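Local atomic coordinates of lysozyme, putative (Bacillus anthracis, PDB entry 2WAG), a protein that probably hydrolyses the glycosidic bonds of bacterial cell-wall peptidoglycan, as a lysozyme of glycoside hydrolase family 25. Residues E32-N37 and T66-G71; N37-F42 and E211-Y216; Q25-W30 and F56-T61. One frame throughout, in Å; residues are numbered along the deposited sequence. Where two conformers were deposited one is given.

Contact 1 of 3, residues E32-N37 and T66-G71; sequences ELEKQN and TSMRVG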
loop_
_atom_site.group_PDB
_atom_site.type_symbol
_atom_site.label_atom_id
_atom_site.label_comp_id
_atom_site.label_asym_id
_atom_site.label_seq_id
_atom_site.Cartn_x
_atom_site.Cartn_y
_atom_site.Cartn_z
ATOM N N GLU A 32 17.721 -13.155 10.071
ATOM C CA GLU A 32 17.071 -12.259 11.006
ATOM C C GLU A 32 15.554 -12.407 10.998
ATOM O O GLU A 32 14.902 -12.348 12.053
ATOM C CB GLU A 32 17.481 -10.813 10.751
ATOM C CG GLU A 32 17.211 -9.912 11.944
ATOM C CD GLU A 32 18.073 -10.226 13.179
ATOM O OE1 GLU A 32 19.056 -10.980 13.093
ATOM O OE2 GLU A 32 17.748 -9.709 14.266
ATOM N N LEU A 33 14.971 -12.627 9.816
ATOM C CA LEU A 33 13.527 -12.921 9.768
ATOM C C LEU A 33 13.202 -14.225 10.478
ATOM O O LEU A 33 12.192 -14.335 11.196
ATOM C CB LEU A 33 12.978 -12.945 8.332
ATOM C CG LEU A 33 12.936 -11.599 7.608
ATOM C CD1 LEU A 33 12.490 -11.788 6.148
ATOM C CD2 LEU A 33 12.023 -10.612 8.327
ATOM N N GLU A 34 14.042 -15.232 10.263
ATOM C CA GLU A 34 13.846 -16.510 10.928
ATOM C C GLU A 34 13.841 -16.336 12.459
ATOM O O GLU A 34 13.036 -16.941 13.157
ATOM C CB GLU A 34 14.932 -17.488 10.483
ATOM C CG GLU A 34 14.868 -18.839 11.156
ATOM C CD GLU A 34 15.908 -19.791 10.631
ATOM O OE1 GLU A 34 17.072 -19.397 10.450
ATOM O OE2 GLU A 34 15.535 -20.950 10.378
ATOM N N LYS A 35 14.728 -15.472 12.950
ATOM C CA LYS A 35 14.809 -15.152 14.380
ATOM C C LYS A 35 13.606 -14.419 14.949
ATOM O O LYS A 35 13.471 -14.340 16.160
ATOM C CB LYS A 35 16.086 -14.370 14.656
ATOM C CG LYS A 35 17.312 -15.250 14.588
ATOM C CD LYS A 35 18.577 -14.452 14.806
ATOM C CE LYS A 35 19.782 -15.359 14.669
ATOM N NZ LYS A 35 21.075 -14.598 14.771
ATOM N N GLN A 36 12.714 -13.935 14.083
ATOM C CA GLN A 36 11.480 -13.301 14.505
ATOM C C GLN A 36 10.284 -14.198 14.366
ATOM O O GLN A 36 9.182 -13.722 14.289
ATOM C CB GLN A 36 11.260 -12.023 13.727
ATOM C CG GLN A 36 12.315 -11.004 14.127
ATOM C CD GLN A 36 12.293 -9.840 13.240
ATOM O OE1 GLN A 36 11.403 -9.005 13.342
ATOM N NE2 GLN A 36 13.263 -9.754 12.351
ATOM N N ASN A 37 10.522 -15.504 14.346
ATOM C CA ASN A 37 9.497 -16.522 14.247
ATOM C C ASN A 37 8.727 -16.423 12.945
ATOM O O ASN A 37 7.572 -16.761 12.903
ATOM C CB ASN A 37 8.536 -16.494 15.444
ATOM C CG ASN A 37 7.790 -17.808 15.617
ATOM O OD1 ASN A 37 8.307 -18.846 15.257
ATOM N ND2 ASN A 37 6.571 -17.746 16.071
ATOM N N THR A 66 17.728 -21.253 5.482
ATOM C CA THR A 66 17.118 -21.220 6.809
ATOM C C THR A 66 16.208 -22.433 6.994
ATOM O O THR A 66 16.080 -23.272 6.085
ATOM C CB THR A 66 16.278 -19.924 7.029
ATOM O OG1 THR A 66 15.040 -20.014 6.313
ATOM C CG2 THR A 66 17.052 -18.651 6.617
ATOM N N SER A 67 15.530 -22.496 8.134
ATOM C CA SER A 67 14.540 -23.523 8.443
ATOM C C SER A 67 13.131 -23.144 7.973
ATOM O O SER A 67 12.188 -23.884 8.211
ATOM C CB SER A 67 14.511 -23.766 9.960
ATOM O OG SER A 67 13.984 -22.637 10.642
ATOM N N MET A 68 12.992 -21.968 7.364
ATOM C CA MET A 68 11.667 -21.506 6.931
ATOM C C MET A 68 11.148 -22.333 5.775
ATOM O O MET A 68 11.934 -22.821 4.965
ATOM C CB MET A 68 11.710 -20.038 6.485
ATOM C CG MET A 68 12.133 -19.052 7.621
ATOM S SD MET A 68 12.554 -17.345 7.125
ATOM C CE MET A 68 10.923 -16.901 6.529
ATOM N N ARG A 69 9.832 -22.472 5.675
ATOM C CA ARG A 69 9.256 -23.082 4.473
ATOM C C ARG A 69 9.203 -21.992 3.409
ATOM O O ARG A 69 8.784 -20.870 3.694
ATOM C CB ARG A 69 7.865 -23.638 4.751
ATOM C CG ARG A 69 7.837 -24.714 5.834
ATOM C CD ARG A 69 6.706 -25.715 5.619
ATOM N NE ARG A 69 6.993 -26.493 4.422
ATOM C CZ ARG A 69 6.104 -27.225 3.759
ATOM N NH1 ARG A 69 6.485 -27.854 2.645
ATOM N NH2 ARG A 69 4.866 -27.323 4.204
ATOM N N VAL A 70 9.621 -22.316 2.187
ATOM C CA VAL A 70 9.798 -21.294 1.167
ATOM C C VAL A 70 9.060 -21.652 -0.119
ATOM O O VAL A 70 9.124 -22.800 -0.590
ATOM C CB VAL A 70 11.309 -21.079 0.842
ATOM C CG1 VAL A 70 11.498 -19.982 -0.179
ATOM C CG2 VAL A 70 12.085 -20.774 2.096
ATOM N N GLY A 71 8.347 -20.678 -0.684
ATOM C CA GLY A 71 7.705 -20.845 -1.972
ATOM C C GLY A 71 7.966 -19.625 -2.833
ATOM O O GLY A 71 8.555 -18.627 -2.380
#
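Two near-trans torsions carry the carboxylate of Glu34 across to the chain at Thr66 and Ser67. Chi1 of 177° sets CG opposite the backbone N, and the rest of the chain continues extended. In the conformer given, Ser67 turns its OG to the same side as its backbone N, toward Glu34 OE2. The backbone bond is the firmer of the two. Ser67 N donates to Glu34 OE2 at 2.7 Å, with an N-H...O angle of 157°, and approaches from above the carboxylate plane. Ser67 OG lies 2.3 Å from Glu34 OE2, a very short distance. Ser67 was deposited in two conformers, and this second bond is doubtful.

The other oxygen meets carbon: Glu34 OE1 is 3.6 Å from Thr66 CB, and the Glu34 and Thr66 side chains run antiparallel alongside each other. Thr66 OG1 is used on its own side. It accepts from Met68 N at 3.0 Å, which makes an ST turn, and it is hydrogen-bonded to Ala63 O of helix 56-64. In the conformer given, Met68 SD packs against the Glu34 backbone and lies 4.1 Å from Glu34 CB.

The contact ties helix 30-34 to the bend between helix 56-64 and strand 69-75. Glu34 is partly exposed, yet its carboxylate is gripped by a backbone N-H from that bend. This bond to a main-chain amide would probably favour the ionised form of the carboxylate.

Contact 2 of 3, residues N37-F42 and E211-Y216; sequences NMKFAF and EEFENY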
loop_
_atom_site.group_PDB
_atom_site.type_symbol
_atom_site.label_atom_id
_atom_site.label_comp_id
_atom_site.label_asym_id
_atom_site.label_seq_id
_atom_site.Cartn_x
_atom_site.Cartn_y
_atom_site.Cartn_z
ATOM N N ASN A 37 10.522 -15.504 14.346
ATOM C CA ASN A 37 9.497 -16.522 14.247
ATOM C C ASN A 37 8.727 -16.423 12.945
ATOM O O ASN A 37 7.572 -16.761 12.903
ATOM C CB ASN A 37 8.536 -16.494 15.444
ATOM C CG ASN A 37 7.790 -17.808 15.617
ATOM O OD1 ASN A 37 8.307 -18.846 15.257
ATOM N ND2 ASN A 37 6.571 -17.746 16.071
ATOM N N MET A 38 9.348 -15.943 11.895
ATOM C CA MET A 38 8.724 -16.065 10.573
ATOM C C MET A 38 8.907 -17.506 10.114
ATOM O O MET A 38 10.043 -17.994 9.999
ATOM C CB MET A 38 9.365 -15.114 9.576
ATOM C CG MET A 38 9.232 -13.648 9.976
ATOM S SD MET A 38 7.508 -13.092 10.004
ATOM C CE MET A 38 7.789 -11.401 10.521
ATOM N N LYS A 39 7.799 -18.191 9.845
ATOM C CA LYS A 39 7.849 -19.611 9.514
ATOM C C LYS A 39 7.869 -19.900 8.036
ATOM O O LYS A 39 8.164 -21.027 7.627
ATOM C CB LYS A 39 6.725 -20.379 10.204
ATOM C CG LYS A 39 7.017 -20.487 11.695
ATOM C CD LYS A 39 6.109 -21.436 12.386
ATOM C CE LYS A 39 6.377 -21.385 13.867
ATOM N NZ LYS A 39 7.685 -22.011 14.188
ATOM N N PHE A 40 7.530 -18.903 7.228
ATOM C CA PHE A 40 7.470 -19.110 5.785
ATOM C C PHE A 40 7.754 -17.824 5.052
ATOM O O PHE A 40 7.645 -16.723 5.610
ATOM C CB PHE A 40 6.125 -19.722 5.323
ATOM C CG PHE A 40 4.904 -18.843 5.560
ATOM C CD1 PHE A 40 4.465 -17.955 4.592
ATOM C CD2 PHE A 40 4.154 -18.984 6.720
ATOM C CE1 PHE A 40 3.316 -17.165 4.811
ATOM C CE2 PHE A 40 3.013 -18.223 6.955
ATOM C CZ PHE A 40 2.589 -17.299 5.991
ATOM N N ALA A 41 8.084 -17.979 3.784
ATOM C CA ALA A 41 8.290 -16.893 2.859
ATOM C C ALA A 41 7.761 -17.271 1.476
ATOM O O ALA A 41 7.998 -18.321 1.027
ATOM C CB ALA A 41 9.699 -16.494 2.808
ATOM N N PHE A 42 7.049 -16.363 0.855
ATOM C CA PHE A 42 6.759 -16.459 -0.575
ATOM C C PHE A 42 7.523 -15.344 -1.283
ATOM O O PHE A 42 7.380 -14.167 -0.933
ATOM C CB PHE A 42 5.258 -16.336 -0.839
ATOM C CG PHE A 42 4.463 -17.562 -0.445
ATOM C CD1 PHE A 42 4.514 -18.716 -1.221
ATOM C CD2 PHE A 42 3.682 -17.564 0.694
ATOM C CE1 PHE A 42 3.780 -19.845 -0.872
ATOM C CE2 PHE A 42 2.941 -18.704 1.055
ATOM C CZ PHE A 42 3.001 -19.836 0.267
ATOM N N GLU A 211 1.465 -28.367 12.927
ATOM C CA GLU A 211 1.485 -29.665 12.272
ATOM C C GLU A 211 0.873 -29.575 10.868
ATOM O O GLU A 211 1.447 -30.108 9.905
ATOM C CB GLU A 211 0.773 -30.718 13.128
ATOM C CG GLU A 211 0.709 -32.080 12.463
ATOM C CD GLU A 211 0.156 -33.163 13.374
ATOM O OE1 GLU A 211 -0.442 -32.823 14.414
ATOM O OE2 GLU A 211 0.317 -34.357 13.044
ATOM N N GLU A 212 -0.270 -28.897 10.754
ATOM C CA GLU A 212 -0.889 -28.663 9.444
ATOM C C GLU A 212 0.078 -27.929 8.521
ATOM O O GLU A 212 0.200 -28.248 7.343
ATOM C CB GLU A 212 -2.213 -27.904 9.597
ATOM C CG GLU A 212 -3.313 -28.750 10.264
ATOM C CD GLU A 212 -4.517 -27.962 10.720
ATOM O OE1 GLU A 212 -4.396 -26.753 11.044
ATOM O OE2 GLU A 212 -5.615 -28.564 10.799
ATOM N N PHE A 213 0.759 -26.948 9.083
ATOM C CA PHE A 213 1.739 -26.185 8.355
ATOM C C PHE A 213 2.843 -27.086 7.800
ATOM O O PHE A 213 3.140 -27.055 6.603
ATOM C CB PHE A 213 2.301 -25.152 9.317
ATOM C CG PHE A 213 3.340 -24.273 8.728
ATOM C CD1 PHE A 213 3.003 -23.302 7.803
ATOM C CD2 PHE A 213 4.655 -24.390 9.128
ATOM C CE1 PHE A 213 3.978 -22.469 7.267
ATOM C CE2 PHE A 213 5.630 -23.574 8.602
ATOM C CZ PHE A 213 5.296 -22.608 7.665
ATOM N N GLU A 214 3.383 -27.945 8.654
ATOM C CA GLU A 214 4.503 -28.808 8.302
ATOM C C GLU A 214 4.122 -29.759 7.171
ATOM O O GLU A 214 4.953 -30.108 6.332
ATOM C CB GLU A 214 4.990 -29.587 9.524
ATOM N N ASN A 215 2.856 -30.167 7.151
ATOM C CA ASN A 215 2.344 -31.092 6.143
ATOM C C ASN A 215 1.720 -30.393 4.933
ATOM O O ASN A 215 1.247 -31.055 4.004
ATOM C CB ASN A 215 1.276 -31.984 6.777
ATOM C CG ASN A 215 1.854 -32.965 7.756
ATOM O OD1 ASN A 215 2.979 -33.439 7.588
ATOM N ND2 ASN A 215 1.094 -33.259 8.801
ATOM N N TYR A 216 1.715 -29.059 4.939
ATOM C CA TYR A 216 0.995 -28.316 3.902
ATOM C C TYR A 216 1.611 -28.518 2.516
ATOM O O TYR A 216 2.811 -28.323 2.329
ATOM C CB TYR A 216 0.943 -26.823 4.271
ATOM C CG TYR A 216 0.126 -26.060 3.244
ATOM C CD1 TYR A 216 -1.249 -26.248 3.143
ATOM C CD2 TYR A 216 0.741 -25.181 2.356
ATOM C CE1 TYR A 216 -2.002 -25.589 2.151
ATOM C CE2 TYR A 216 0.003 -24.509 1.376
ATOM C CZ TYR A 216 -1.355 -24.720 1.273
ATOM O OH TYR A 216 -2.068 -24.063 0.292
#
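Lys39 and Phe213 mark the closest approach of the two backbones, with their CA atoms 9.0 Å apart, so side chains must bridge the gap. One segment leads into strand 40-47 of the barrel, and the other is the end of helix 210-214. The fold is the TIM-like barrel of family GH25, and the contact lies at the N-terminal end of strand 40-47. Lys39, with a psi of -15°, breaks the extended path just before Phe40. On the other side, Tyr216 N bonds back to Phe213 O at 3.0 Å where the helix finishes.

Phe213 does most of the bridging. Its chi1 of 180° swings the ring out from the helix toward the strand. It was deposited in two conformers, and the contacts here are those of the one given. The rim of the ring meets the backbone and both neighbouring side chains. Phe213 CE2 and CZ both touch Lys39 CB. Phe213 CE1 comes within 3.5 Å of Phe40 CD2. The two aromatic rings meet rim to rim, with centroids 5.9 Å apart and planes at 46°, and neither lies over the other. Phe40 is also packed edge-to-face with Phe182, while Phe213 also touches Ile16.

The Lys39 chain bends away from the helix, and its NZ makes a weak bond to Asn37 OD1. Arg69 NH2 bonds to the carbonyls of Phe213 and Tyr216. The carbonyl of Lys39, which pairs with the backbone of Arg69, has its O in the plane of the Phe213 ring, 3.3 Å from CZ.

Contact 3 of 3, residues Q25-W30 and F56-T61; sequences QGDIDW and FSKNWT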
loop_
_atom_site.group_PDB
_atom_site.type_symbol
_atom_site.label_atom_id
_atom_site.label_comp_id
_atom_site.label_asym_id
_atom_site.label_seq_id
_atom_site.Cartn_x
_atom_site.Cartn_y
_atom_site.Cartn_z
ATOM N N GLN A 25 11.682 -4.891 -1.628
ATOM C CA GLN A 25 12.035 -5.010 -0.218
ATOM C C GLN A 25 13.553 -4.957 0.008
ATOM O O GLN A 25 14.012 -5.021 1.151
ATOM C CB GLN A 25 11.426 -6.283 0.398
ATOM C CG GLN A 25 9.968 -6.112 0.795
ATOM C CD GLN A 25 9.081 -5.719 -0.369
ATOM O OE1 GLN A 25 9.018 -6.426 -1.391
ATOM N NE2 GLN A 25 8.405 -4.561 -0.248
ATOM N N GLY A 26 14.333 -4.888 -1.072
ATOM C CA GLY A 26 15.785 -4.705 -0.941
ATOM C C GLY A 26 16.497 -5.952 -0.450
ATOM O O GLY A 26 16.047 -7.077 -0.679
ATOM N N ASP A 27 17.636 -5.744 0.199
ATOM C CA ASP A 27 18.482 -6.816 0.708
ATOM C C ASP A 27 17.882 -7.362 2.003
ATOM O O ASP A 27 17.831 -6.667 3.015
ATOM C CB ASP A 27 19.885 -6.247 0.964
ATOM C CG ASP A 27 20.934 -7.322 1.180
ATOM O OD1 ASP A 27 20.627 -8.522 1.058
ATOM O OD2 ASP A 27 22.095 -6.957 1.464
ATOM N N ILE A 28 17.438 -8.605 1.970
ATOM C CA ILE A 28 16.803 -9.201 3.125
ATOM C C ILE A 28 17.769 -10.087 3.885
ATOM O O ILE A 28 18.480 -10.905 3.296
ATOM C CB ILE A 28 15.597 -10.027 2.696
ATOM C CG1 ILE A 28 14.523 -9.116 2.108
ATOM C CG2 ILE A 28 15.061 -10.843 3.864
ATOM C CD1 ILE A 28 13.583 -9.850 1.225
ATOM N N ASP A 29 17.801 -9.905 5.202
ATOM C CA ASP A 29 18.587 -10.752 6.073
ATOM C C ASP A 29 17.649 -11.882 6.507
ATOM O O ASP A 29 16.857 -11.734 7.444
ATOM C CB ASP A 29 19.070 -9.953 7.286
ATOM C CG ASP A 29 19.934 -10.778 8.233
ATOM O OD1 ASP A 29 19.888 -12.019 8.193
ATOM O OD2 ASP A 29 20.687 -10.164 9.027
ATOM N N TRP A 30 17.720 -13.004 5.803
ATOM C CA TRP A 30 16.770 -14.090 6.029
ATOM C C TRP A 30 16.947 -14.725 7.398
ATOM O O TRP A 30 15.967 -15.120 8.034
ATOM C CB TRP A 30 16.875 -15.139 4.906
ATOM C CG TRP A 30 16.313 -14.582 3.630
ATOM C CD1 TRP A 30 16.991 -14.018 2.588
ATOM C CD2 TRP A 30 14.926 -14.462 3.318
ATOM N NE1 TRP A 30 16.098 -13.578 1.629
ATOM C CE2 TRP A 30 14.825 -13.849 2.054
ATOM C CE3 TRP A 30 13.756 -14.818 3.991
ATOM C CZ2 TRP A 30 13.588 -13.578 1.452
ATOM C CZ3 TRP A 30 12.534 -14.549 3.394
ATOM C CH2 TRP A 30 12.457 -13.938 2.141
ATOM N N PHE A 56 15.058 -12.529 -7.154
ATOM C CA PHE A 56 14.505 -13.868 -6.925
ATOM C C PHE A 56 15.578 -14.924 -6.627
ATOM O O PHE A 56 15.481 -15.676 -5.663
ATOM C CB PHE A 56 13.649 -14.368 -8.091
ATOM C CG PHE A 56 13.271 -15.809 -7.902
ATOM C CD1 PHE A 56 12.408 -16.166 -6.868
ATOM C CD2 PHE A 56 13.865 -16.816 -8.644
ATOM C CE1 PHE A 56 12.088 -17.502 -6.611
ATOM C CE2 PHE A 56 13.554 -18.161 -8.382
ATOM C CZ PHE A 56 12.672 -18.497 -7.370
ATOM N N SER A 57 16.597 -14.964 -7.474
ATOM C CA SER A 57 17.622 -15.987 -7.346
ATOM C C SER A 57 18.267 -15.916 -5.970
ATOM O O SER A 57 18.363 -16.923 -5.272
ATOM C CB SER A 57 18.679 -15.839 -8.438
ATOM O OG SER A 57 19.515 -16.986 -8.460
ATOM N N LYS A 58 18.690 -14.714 -5.590
ATOM C CA LYS A 58 19.362 -14.477 -4.312
ATOM C C LYS A 58 18.434 -14.803 -3.138
ATOM O O LYS A 58 18.837 -15.472 -2.178
ATOM C CB LYS A 58 19.860 -13.023 -4.248
ATOM C CG LYS A 58 20.311 -12.543 -2.869
ATOM C CD LYS A 58 20.831 -11.100 -2.887
ATOM C CE LYS A 58 19.720 -10.083 -3.117
ATOM N NZ LYS A 58 20.070 -8.772 -2.484
ATOM N N ASN A 59 17.188 -14.328 -3.208
ATOM C CA ASN A 59 16.253 -14.589 -2.123
ATOM C C ASN A 59 15.951 -16.074 -1.988
ATOM O O ASN A 59 15.876 -16.610 -0.880
ATOM C CB ASN A 59 14.954 -13.822 -2.321
ATOM C CG ASN A 59 15.060 -12.361 -1.902
ATOM O OD1 ASN A 59 15.809 -12.021 -0.979
ATOM N ND2 ASN A 59 14.299 -11.497 -2.570
ATOM N N TRP A 60 15.760 -16.747 -3.121
ATOM C CA TRP A 60 15.469 -18.174 -3.067
ATOM C C TRP A 60 16.609 -18.934 -2.401
ATOM O O TRP A 60 16.392 -19.745 -1.502
ATOM C CB TRP A 60 15.236 -18.692 -4.486
ATOM C CG TRP A 60 14.913 -20.150 -4.579
ATOM C CD1 TRP A 60 15.771 -21.154 -4.910
ATOM C CD2 TRP A 60 13.633 -20.762 -4.378
ATOM N NE1 TRP A 60 15.115 -22.356 -4.912
ATOM C CE2 TRP A 60 13.795 -22.150 -4.600
ATOM C CE3 TRP A 60 12.369 -20.279 -4.023
ATOM C CZ2 TRP A 60 12.742 -23.062 -4.472
ATOM C CZ3 TRP A 60 11.314 -21.183 -3.904
ATOM C CH2 TRP A 60 11.508 -22.561 -4.127
ATOM N N THR A 61 17.828 -18.649 -2.829
ATOM C CA THR A 61 18.978 -19.339 -2.261
ATOM C C THR A 61 19.079 -19.037 -0.763
ATOM O O THR A 61 19.229 -19.941 0.061
ATOM C CB THR A 61 20.259 -18.889 -2.955
ATOM O OG1 THR A 61 20.190 -19.266 -4.338
ATOM C CG2 THR A 61 21.474 -19.533 -2.291
HETATM O O HOH W 1 14.070 -8.629 -1.950
HETATM O O HOH W 2 17.325 -9.794 -0.770
#
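Asn59 holds Trp30 by the indole nitrogen. Trp30 NE1 donates to Asn59 OD1 at 3.1 Å, with an N-H...O angle of 151°. The oxygen lies almost in the indole plane, but the donor is tilted well out of the carbonyl plane of the amide. Ring and amide stand nearly at right angles, at 79°. A chi1 of -80° places the Asn59 amide beside its own backbone N, where it can meet the ring edge.

Both faces of the indole are covered. Ile28 CG2 sits over the centre of one face, 3.5 Å above it, in the conformer given. The backbone O of Asn59 lies over the opposite face, toward the rim.

Two waters link the amide to the loop. One accepts from Asn59 ND2 and donates to Gly26 O. The other donates to Asn59 OD1 at 2.7 Å and also to Gly26 O, and accepts from Ile28 N. Asn59 OD1 therefore receives two hydrogen bonds. At the outer edge, a bend late in the Lys58 chain brings NZ to Asp27 OD1, in the conformer given a salt bridge at 3.6 Å. Lys58 also makes a cation-pi contact with Tyr55.

Asp29 is the N-cap of helix 30-34. The Trp30 ring reaches Val19, Val21 and Ala41 on the strands. The loop after strand 17-21 and the start of helix 30-34 thus pack on helix 56-64 in the outer helical layer of a beta/alpha barrel.

The three contacts share one part of the barrel. Contacts 1 and 2 have centres about 9 Å apart and share Asn37. Gly71 N bonds to Ala41 O at 2.9 Å. Contact 3 is centred about 12 Å from contact 1 and touches it where Leu33 CD1 packs 3.6 Å from Ile28 CG2. It is about 18 Å from contact 2, yet Trp30 CZ3 still reaches Ala41 CB. A glycerol, probably from the crystallisation liquor, lies about 4 Å from the Ile28 side chain and bonds to Asp29 N. Barrel enzymes carry the active site at the C-terminal strand ends, whereas contacts 1 and 2 lie at N-terminal ends. The magnesium site at Ile154 and Ala157 involves none of these segments.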